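Local coordinates for putative epoxide hydrolase protein (PDB 5BOV), which probably acts as a hydrolase of the alpha/beta-hydrolase fold, possibly cleaving epoxides or monoacylglycerols, although its natural substrate is not established, at residues T79-Q84 against H209-I214; H184-Q189 against N255-P260; L240-V245 against K268-Y273. All coordinates share one frame; numbering follows the deposited sequence.

Interaction 1: T79-Q84 against H209-I214; sequences TPRNGQ and HVAITI
Ile-212 turns its CG1 branch anti to its own carbonyl carbon (chi1 -66°), and a further bend about CB-CG1 carries CD1 to the loop 79-84. The methyl settles over the face of the peptide that links Arg-81 to Asn-82, with CD1 of Ile-212 3.4 Å from C of Arg-81 and 3.6 Å from N of Asn-82. Beside it, CB of Arg-81 meets CB of Ala-211 at 3.8 Å. From there a turn about CB-CG (chi2 55°) takes the guanidinium away from the helix segment. Its NH1 lies in plane with O of Thr-79 at 2.8 Å, on a lone pair of that carbonyl, and also reaches Ser-76 O, while NE forms a salt bridge with Asp-208, the residue just before 209-214.

No hydrogen bond joins the two segments, so this is apolar packing of a helix flank on loop backbone. The loop leads from strand 59-74 into helix 85-98 of the alpha/beta-hydrolase core. Helix 209-220 comes from the helical region between strands 127-133 and 247-252, the position of the cap in epoxide hydrolases of this fold, which suggests a cap-to-core seam.

The loop has its own internal bracing. Asn-82 forms an Asx turn, OD1 accepting from N of Gln-84 at 2.9 Å, and its ND2 donates almost straight (174°) to OE1 of Gln-84 at 2.7 Å. Both atoms of that bond also reach Glu-227: ND2 of Asn-82 its OE2, OE1 of Gln-84 its backbone N. Gly-83 rests beside the helix, its CA 4.0 Å from O of Ile-212, and its N bonds to Ser-215 OG one residue beyond the segment.

Interaction 2: H184-Q189 against N255-P260; sequences HQASPQ and NGAPHP
The carbonyl oxygen of Ala-186 takes the hydrogen bond that joins the segments: N of Gly-256 donates to O of Ala-186 at 2.8 Å, with 156° at the hydrogen. The donor stands 49° out of the carbonyl plane and so is not aimed at a lone pair. One residue back, the carbonyl of Gln-185 receives a CA-H...O contact, CA of Gly-256 lying 3.5 Å from O of Gln-185. Ser-187 is the first residue to leave helical geometry, so both acceptors belong to the last turn of helix 175-186, and Gly-256 sits against the two of them.

Asn-255 shapes the loop that supplies these donors. A chi1 of -175° sets CG of Asn-255 trans to the backbone N, and OD1 accepts from N of Ala-257 at 3.0 Å, an Asx turn. The same OD1 is 3.5 Å from O of Ala-186, but two acceptors form no bond. ND2 of Asn-255 is held by Glu-251. Further along, the ring of His-259 lies in plane with its acceptor, ND1 donating to O of Ala-257 at 2.8 Å.

Apolar contact is slight: CB of Ala-186 faces CB of Ala-257 at 4.1 Å. The Pro-188 ring lies against the Gly-256 backbone, its CD 4.0 Å from N of Gly-256. Nearby, OG of Ser-187 is hydrogen-bonded to Glu-289 and to the backbone N of His-284, a residue that the side chains of Asn-255 and Ala-257 also touch.

A helix C-terminus thus docks on the loop that follows strand 247-252. Its Ala-257 side chain lies near the Gly-108, Asp-110, Gly-112 pattern, a possible nucleophile elbow, consistent with a place beside the active-site region of an alpha/beta hydrolase.

Interaction 3: L240-V245 against K268-Y273; sequences LPPITV and KFTGKY
Lys-268 bonds to the segment 240-245 at two places: its NZ donates to O of Leu-240 at 2.8 Å, and its backbone O accepts from N of Ile-243 at 2.9 Å. The return bond runs from N of Thr-270 to O of Ile-243, also 2.9 Å. Ile-243 therefore uses its N and its O on the residues flanking Phe-269, the pattern of a parallel beta bridge, and the touching parts run only 7° apart. It is a single bridge, placed where the chain enters strands 247-252 and 273-278, the last two parallel strands of the alpha/beta-hydrolase sheet.

The lysine reaches its carbonyl by a curled route. Bends at chi2 (-52°) and chi3 swing the chain back along the loop, and NZ arrives 20° out of the Leu-240 carbonyl plane. Lys-268 also has a cation-pi contact with Tyr-136, so its charge probably has a second source of stabilisation.

Past the bridge the backbones still touch, CA of Gly-271 making a CA-H...O contact with O of Thr-244 at 3.6 Å; further on, at Val-245 and Lys-272, they diverge and two waters link them. One molecule donates to O of Val-245 and O of Lys-272 while accepting from N of Gly-271, 2.9 Å from that nitrogen. A second links O of Thr-244 to N of Lys-272.

Packing divides between two faces. On the buried one, Ile-243 and Phe-269 lie side by side and point the same way, CD1 of Ile-243 meeting CE1 of the Phe-269 ring obliquely at 3.8 Å. Ile-243 continues onto Ala-120 and Ala-121 of helix 111-122 and onto Leu-130, while Phe-269 touches Thr-247 and Thr-249. On the exposed face, CG2 of Thr-244 is 3.7 Å from OG1 of Thr-270, and CG2 of Thr-270 lies 3.7 Å from CB of Pro-242.

How the interactions relate
The three contacts lie apart, with centres 24 to 29 Å from one another and no touch. Interaction 1 is the most buried and has no hydrogen bond between its segments, whereas interaction 2 rests on one backbone bond at a helix end and interaction 3 on a beta bridge extended by a lysine and waters. Strand 247-252 lies between segment 240-245 of interaction 3, which leads into it, and segment 255-260 of interaction 2, which follows it. Interactions 1 and 2 each bring a helix from the region between strands 127-133 and 247-252 against a loop following a sheet strand; interaction 3 stays at the sheet's edge, and like interaction 2 is only partly buried.

Interaction 1: T79-Q84 against H209-I214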
loop_
_atom_site.group_PDB
_atom_site.type_symbol
_atom_site.label_atom_id
_atom_site.label_comp_id
_atom_site.label_asym_id
_atom_site.label_seq_id
_atom_site.Cartn_x
_atom_site.Cartn_y
_atom_site.Cartn_z
ATOM N N THR A 79 -1.813 -21.721 -5.881
ATOM C CA THR A 79 -2.372 -20.695 -4.997
ATOM C C THR A 79 -3.124 -19.631 -5.813
ATOM O O THR A 79 -2.586 -19.120 -6.770
ATOM C CB THR A 79 -1.294 -20.052 -4.128
ATOM O OG1 THR A 79 -0.620 -21.073 -3.414
ATOM C CG2 THR A 79 -1.869 -19.030 -3.150
ATOM N N PRO A 80 -4.370 -19.299 -5.416
ATOM C CA PRO A 80 -5.083 -18.283 -6.107
ATOM C C PRO A 80 -4.327 -16.939 -6.055
ATOM O O PRO A 80 -3.798 -16.549 -5.026
ATOM C CB PRO A 80 -6.410 -18.170 -5.320
ATOM C CG PRO A 80 -6.659 -19.535 -4.782
ATOM C CD PRO A 80 -5.224 -19.999 -4.438
ATOM N N ARG A 81 -4.293 -16.291 -7.210
ATOM C CA ARG A 81 -3.688 -14.934 -7.340
ATOM C C ARG A 81 -4.741 -13.910 -6.843
ATOM O O ARG A 81 -5.447 -13.245 -7.592
ATOM C CB ARG A 81 -3.217 -14.649 -8.743
ATOM C CG ARG A 81 -1.782 -15.108 -8.995
ATOM C CD ARG A 81 -1.544 -16.574 -8.673
ATOM N NE ARG A 81 -0.202 -16.903 -9.094
ATOM C CZ ARG A 81 0.487 -17.956 -8.699
ATOM N NH1 ARG A 81 -0.036 -18.826 -7.878
ATOM N NH2 ARG A 81 1.747 -18.175 -9.178
ATOM N N ASN A 82 -4.865 -13.876 -5.519
ATOM C CA ASN A 82 -5.973 -13.212 -4.828
ATOM C C ASN A 82 -5.526 -11.848 -4.324
ATOM O O ASN A 82 -4.587 -11.758 -3.509
ATOM C CB ASN A 82 -6.419 -14.138 -3.694
ATOM C CG ASN A 82 -7.541 -13.558 -2.824
ATOM O OD1 ASN A 82 -8.160 -12.544 -3.138
ATOM N ND2 ASN A 82 -7.776 -14.218 -1.726
ATOM N N GLY A 83 -6.239 -10.798 -4.794
ATOM C CA GLY A 83 -6.024 -9.424 -4.322
ATOM C C GLY A 83 -6.972 -8.899 -3.256
ATOM O O GLY A 83 -7.000 -7.679 -2.987
ATOM N N GLN A 84 -7.626 -9.774 -2.492
ATOM C CA GLN A 84 -8.535 -9.231 -1.460
ATOM C C GLN A 84 -7.733 -8.601 -0.309
ATOM O O GLN A 84 -6.553 -8.983 -0.063
ATOM C CB GLN A 84 -9.420 -10.333 -0.881
ATOM C CG GLN A 84 -8.782 -11.319 0.049
ATOM C CD GLN A 84 -9.773 -12.376 0.496
ATOM O OE1 GLN A 84 -9.786 -13.529 -0.009
ATOM N NE2 GLN A 84 -10.622 -12.006 1.465
ATOM N N HIS A 209 1.099 -9.734 -11.777
ATOM C CA HIS A 209 0.644 -8.394 -11.517
ATOM C C HIS A 209 -0.784 -8.125 -12.039
ATOM O O HIS A 209 -1.594 -7.507 -11.365
ATOM C CB HIS A 209 1.601 -7.374 -12.144
ATOM C CG HIS A 209 1.155 -5.958 -11.890
ATOM N ND1 HIS A 209 1.150 -5.420 -10.630
ATOM C CD2 HIS A 209 0.574 -5.062 -12.704
ATOM C CE1 HIS A 209 0.613 -4.215 -10.688
ATOM N NE2 HIS A 209 0.246 -3.996 -11.946
ATOM N N VAL A 210 -1.043 -8.577 -13.246
ATOM C CA VAL A 210 -2.377 -8.347 -13.818
ATOM C C VAL A 210 -3.388 -9.053 -12.994
ATOM O O VAL A 210 -4.449 -8.452 -12.663
ATOM C CB VAL A 210 -2.440 -8.745 -15.308
ATOM C CG1 VAL A 210 -3.868 -8.723 -15.846
ATOM C CG2 VAL A 210 -1.561 -7.806 -16.114
ATOM N N ALA A 211 -3.143 -10.352 -12.713
ATOM C CA ALA A 211 -4.129 -11.129 -12.011
ATOM C C ALA A 211 -4.445 -10.480 -10.655
ATOM O O ALA A 211 -5.607 -10.402 -10.237
ATOM C CB ALA A 211 -3.675 -12.558 -11.827
ATOM N N ILE A 212 -3.410 -10.031 -9.936
ATOM C CA ILE A 212 -3.600 -9.424 -8.604
ATOM C C ILE A 212 -4.369 -8.116 -8.734
ATOM O O ILE A 212 -5.275 -7.824 -7.901
ATOM C CB ILE A 212 -2.259 -9.218 -7.875
ATOM C CG1 ILE A 212 -1.624 -10.564 -7.566
ATOM C CG2 ILE A 212 -2.439 -8.414 -6.584
ATOM C CD1 ILE A 212 -2.408 -11.471 -6.654
ATOM N N THR A 213 -4.022 -7.303 -9.731
ATOM C CA THR A 213 -4.695 -6.048 -9.947
ATOM C C THR A 213 -6.197 -6.292 -10.196
ATOM O O THR A 213 -7.081 -5.653 -9.570
ATOM C CB THR A 213 -4.104 -5.322 -11.132
ATOM O OG1 THR A 213 -2.742 -4.967 -10.835
ATOM C CG2 THR A 213 -4.852 -4.018 -11.463
ATOM N N ILE A 214 -6.501 -7.167 -11.143
ATOM C CA ILE A 214 -7.921 -7.396 -11.517
ATOM C C ILE A 214 -8.688 -7.973 -10.321
ATOM O O ILE A 214 -9.843 -7.576 -10.044
ATOM C CB ILE A 214 -7.986 -8.348 -12.724
ATOM C CG1 ILE A 214 -7.336 -7.726 -13.942
ATOM C CG2 ILE A 214 -9.404 -8.803 -13.041
ATOM C CD1 ILE A 214 -7.736 -6.360 -14.331
#

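Interaction 2: H184-Q189 against N255-P260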
loop_
_atom_site.group_PDB
_atom_site.type_symbol
_atom_site.label_atom_id
_atom_site.label_comp_id
_atom_site.label_asym_id
_atom_site.label_seq_id
_atom_site.Cartn_x
_atom_site.Cartn_y
_atom_site.Cartn_z
ATOM N N HIS A 184 -0.113 9.797 -13.942
ATOM C CA HIS A 184 -0.358 11.220 -14.319
ATOM C C HIS A 184 -1.738 11.651 -13.846
ATOM O O HIS A 184 -1.864 12.752 -13.374
ATOM C CB HIS A 184 -0.306 11.401 -15.851
ATOM C CG HIS A 184 1.065 11.450 -16.431
ATOM N ND1 HIS A 184 2.039 12.329 -15.989
ATOM C CD2 HIS A 184 1.628 10.754 -17.450
ATOM C CE1 HIS A 184 3.137 12.156 -16.686
ATOM N NE2 HIS A 184 2.907 11.236 -17.613
ATOM N N GLN A 185 -2.738 10.779 -13.907
ATOM C CA GLN A 185 -4.059 11.168 -13.383
ATOM C C GLN A 185 -4.015 11.398 -11.878
ATOM O O GLN A 185 -4.725 12.249 -11.325
ATOM C CB GLN A 185 -5.079 10.085 -13.653
ATOM C CG GLN A 185 -5.547 9.976 -15.115
ATOM C CD GLN A 185 -6.855 9.132 -15.164
ATOM O OE1 GLN A 185 -6.906 8.004 -14.634
ATOM N NE2 GLN A 185 -7.890 9.709 -15.718
ATOM N N ALA A 186 -3.296 10.510 -11.200
ATOM C CA ALA A 186 -3.332 10.476 -9.715
ATOM C C ALA A 186 -2.500 11.595 -9.136
ATOM O O ALA A 186 -2.780 12.039 -8.027
ATOM C CB ALA A 186 -2.853 9.118 -9.232
ATOM N N SER A 187 -1.456 12.030 -9.837
ATOM C CA SER A 187 -0.595 13.134 -9.344
ATOM C C SER A 187 -0.325 14.119 -10.491
ATOM O O SER A 187 0.727 14.120 -11.096
ATOM C CB SER A 187 0.715 12.571 -8.805
ATOM O OG SER A 187 0.523 11.715 -7.696
ATOM N N PRO A 188 -1.360 14.816 -10.882
ATOM C CA PRO A 188 -1.223 15.686 -12.081
ATOM C C PRO A 188 -0.122 16.729 -12.078
ATOM O O PRO A 188 0.324 17.103 -13.175
ATOM C CB PRO A 188 -2.577 16.425 -12.155
ATOM C CG PRO A 188 -3.455 15.743 -11.261
ATOM C CD PRO A 188 -2.672 14.931 -10.261
ATOM N N GLN A 189 0.368 17.138 -10.923
ATOM C CA GLN A 189 1.445 18.100 -10.834
ATOM C C GLN A 189 2.801 17.459 -10.528
ATOM O O GLN A 189 3.806 18.163 -10.382
ATOM C CB GLN A 189 1.080 19.189 -9.793
ATOM C CG GLN A 189 0.125 20.258 -10.323
ATOM C CD GLN A 189 -1.302 19.779 -10.633
ATOM O OE1 GLN A 189 -2.024 19.304 -9.750
ATOM N NE2 GLN A 189 -1.756 19.998 -11.882
ATOM N N ASN A 255 -3.814 15.681 -5.043
ATOM C CA ASN A 255 -4.120 14.276 -5.274
ATOM C C ASN A 255 -5.289 14.125 -6.210
ATOM O O ASN A 255 -6.452 14.513 -5.848
ATOM C CB ASN A 255 -4.440 13.635 -3.908
ATOM C CG ASN A 255 -4.658 12.150 -3.990
ATOM O OD1 ASN A 255 -4.540 11.529 -5.048
ATOM N ND2 ASN A 255 -4.950 11.558 -2.855
ATOM N N GLY A 256 -5.055 13.535 -7.370
ATOM C CA GLY A 256 -6.125 13.303 -8.332
ATOM C C GLY A 256 -6.875 12.002 -8.183
ATOM O O GLY A 256 -7.878 11.748 -8.864
ATOM N N ALA A 257 -6.362 11.118 -7.352
ATOM C CA ALA A 257 -6.963 9.854 -7.102
ATOM C C ALA A 257 -8.076 10.046 -6.074
ATOM O O ALA A 257 -8.099 11.040 -5.365
ATOM C CB ALA A 257 -5.945 8.907 -6.555
ATOM N N PRO A 258 -9.066 9.117 -6.093
ATOM C CA PRO A 258 -10.204 9.253 -5.167
ATOM C C PRO A 258 -9.717 9.132 -3.707
ATOM O O PRO A 258 -8.834 8.317 -3.417
ATOM C CB PRO A 258 -11.087 8.058 -5.510
ATOM C CG PRO A 258 -10.575 7.485 -6.796
ATOM C CD PRO A 258 -9.159 7.901 -6.953
ATOM N N HIS A 259 -10.158 10.050 -2.861
ATOM C CA HIS A 259 -9.773 10.018 -1.450
ATOM C C HIS A 259 -10.841 10.659 -0.597
ATOM O O HIS A 259 -11.514 11.554 -1.053
ATOM C CB HIS A 259 -8.406 10.722 -1.238
ATOM C CG HIS A 259 -8.350 12.153 -1.658
ATOM N ND1 HIS A 259 -8.192 12.547 -2.950
ATOM C CD2 HIS A 259 -8.432 13.292 -0.938
ATOM C CE1 HIS A 259 -8.146 13.875 -3.019
ATOM N NE2 HIS A 259 -8.298 14.351 -1.799
ATOM N N PRO A 260 -10.973 10.195 0.673
ATOM C CA PRO A 260 -11.938 10.843 1.568
ATOM C C PRO A 260 -11.490 12.170 2.117
ATOM O O PRO A 260 -10.289 12.498 2.180
ATOM C CB PRO A 260 -12.095 9.830 2.730
ATOM C CG PRO A 260 -11.086 8.811 2.552
ATOM C CD PRO A 260 -10.274 9.068 1.330
#

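Interaction 3: L240-V245 against K268-Y273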
loop_
_atom_site.group_PDB
_atom_site.type_symbol
_atom_site.label_atom_id
_atom_site.label_comp_id
_atom_site.label_asym_id
_atom_site.label_seq_id
_atom_site.Cartn_x
_atom_site.Cartn_y
_atom_site.Cartn_z
ATOM N N LEU A 240 -15.883 -2.167 10.016
ATOM C CA LEU A 240 -15.086 -0.951 10.026
ATOM C C LEU A 240 -14.518 -0.681 11.403
ATOM O O LEU A 240 -14.778 0.368 11.989
ATOM C CB LEU A 240 -15.838 0.229 9.467
ATOM C CG LEU A 240 -16.567 0.015 8.119
ATOM C CD1 LEU A 240 -17.243 1.331 7.690
ATOM C CD2 LEU A 240 -15.634 -0.509 7.069
ATOM N N PRO A 241 -13.730 -1.601 11.927
ATOM C CA PRO A 241 -13.177 -1.440 13.246
ATOM C C PRO A 241 -12.229 -0.236 13.345
ATOM O O PRO A 241 -11.465 0.002 12.437
ATOM C CB PRO A 241 -12.408 -2.741 13.455
ATOM C CG PRO A 241 -12.002 -3.124 12.091
ATOM C CD PRO A 241 -13.205 -2.808 11.281
ATOM N N PRO A 242 -12.214 0.459 14.461
ATOM C CA PRO A 242 -11.305 1.579 14.566
ATOM C C PRO A 242 -9.877 1.135 14.826
ATOM O O PRO A 242 -9.640 -0.018 15.208
ATOM C CB PRO A 242 -11.840 2.315 15.788
ATOM C CG PRO A 242 -12.476 1.260 16.627
ATOM C CD PRO A 242 -13.154 0.383 15.607
ATOM N N ILE A 243 -8.941 2.024 14.499
ATOM C CA ILE A 243 -7.520 1.754 14.753
ATOM C C ILE A 243 -7.165 2.440 16.051
ATOM O O ILE A 243 -7.360 3.673 16.235
ATOM C CB ILE A 243 -6.713 2.265 13.561
ATOM C CG1 ILE A 243 -6.946 1.265 12.403
ATOM C CG2 ILE A 243 -5.243 2.322 13.921
ATOM C CD1 ILE A 243 -6.578 1.769 11.068
ATOM N N THR A 244 -6.571 1.680 16.950
ATOM C CA THR A 244 -6.305 2.134 18.298
ATOM C C THR A 244 -4.866 2.645 18.519
ATOM O O THR A 244 -4.536 3.209 19.562
ATOM C CB THR A 244 -6.547 0.970 19.323
ATOM O OG1 THR A 244 -5.601 -0.081 19.104
ATOM C CG2 THR A 244 -7.958 0.468 19.238
ATOM N N VAL A 245 -3.963 2.373 17.533
ATOM C CA VAL A 245 -2.559 2.697 17.694
ATOM C C VAL A 245 -2.287 4.137 17.286
ATOM O O VAL A 245 -3.071 4.749 16.535
ATOM C CB VAL A 245 -1.642 1.758 16.884
ATOM C CG1 VAL A 245 -2.013 0.292 17.201
ATOM C CG2 VAL A 245 -1.698 2.005 15.412
ATOM N N LYS A 268 -12.245 7.315 13.111
ATOM C CA LYS A 268 -11.774 5.953 12.923
ATOM C C LYS A 268 -10.467 5.687 13.624
ATOM O O LYS A 268 -10.054 4.518 13.684
ATOM C CB LYS A 268 -11.608 5.640 11.459
ATOM C CG LYS A 268 -12.820 5.887 10.603
ATOM C CD LYS A 268 -14.028 5.205 11.171
ATOM C CE LYS A 268 -13.943 3.700 11.171
ATOM N NZ LYS A 268 -15.213 3.120 11.722
ATOM N N PHE A 269 -9.867 6.673 14.253
ATOM C CA PHE A 269 -8.570 6.492 14.915
ATOM C C PHE A 269 -8.802 6.911 16.394
ATOM O O PHE A 269 -9.036 8.110 16.668
ATOM C CB PHE A 269 -7.568 7.363 14.254
ATOM C CG PHE A 269 -7.325 6.990 12.827
ATOM C CD1 PHE A 269 -6.491 5.917 12.518
ATOM C CD2 PHE A 269 -8.002 7.623 11.840
ATOM C CE1 PHE A 269 -6.341 5.541 11.195
ATOM C CE2 PHE A 269 -7.821 7.228 10.486
ATOM C CZ PHE A 269 -6.972 6.219 10.191
ATOM N N THR A 270 -8.866 5.918 17.265
ATOM C CA THR A 270 -9.306 6.118 18.606
ATOM C C THR A 270 -8.193 6.309 19.618
ATOM O O THR A 270 -8.511 6.470 20.794
ATOM C CB THR A 270 -10.235 4.978 19.044
ATOM O OG1 THR A 270 -9.603 3.713 18.820
ATOM C CG2 THR A 270 -11.532 5.021 18.267
ATOM N N GLY A 271 -6.922 6.195 19.167
ATOM C CA GLY A 271 -5.803 6.500 20.014
ATOM C C GLY A 271 -5.245 7.874 19.711
ATOM O O GLY A 271 -5.937 8.811 19.360
ATOM N N LYS A 272 -3.949 8.024 19.943
ATOM C CA LYS A 272 -3.261 9.258 19.639
ATOM C C LYS A 272 -3.342 9.465 18.155
ATOM O O LYS A 272 -3.257 8.505 17.390
ATOM C CB LYS A 272 -1.796 9.122 20.082
ATOM C CG LYS A 272 -1.703 9.040 21.595
ATOM C CD LYS A 272 -0.262 8.911 21.970
ATOM C CE LYS A 272 -0.117 9.079 23.477
ATOM N NZ LYS A 272 1.312 9.132 23.892
ATOM N N TYR A 273 -3.514 10.734 17.766
ATOM C CA TYR A 273 -3.846 11.065 16.361
ATOM C C TYR A 273 -3.430 12.434 15.947
ATOM O O TYR A 273 -3.553 13.393 16.700
ATOM C CB TYR A 273 -5.361 10.989 16.175
ATOM C CG TYR A 273 -5.786 11.215 14.769
ATOM C CD1 TYR A 273 -5.596 10.241 13.839
ATOM C CD2 TYR A 273 -6.279 12.429 14.358
ATOM C CE1 TYR A 273 -5.939 10.465 12.499
ATOM C CE2 TYR A 273 -6.643 12.675 13.038
ATOM C CZ TYR A 273 -6.452 11.692 12.112
ATOM O OH TYR A 273 -6.791 11.891 10.779
HETATM O O HOH W 1 -2.748 5.300 20.693
HETATM O O HOH W 2 -5.280 6.452 16.846
#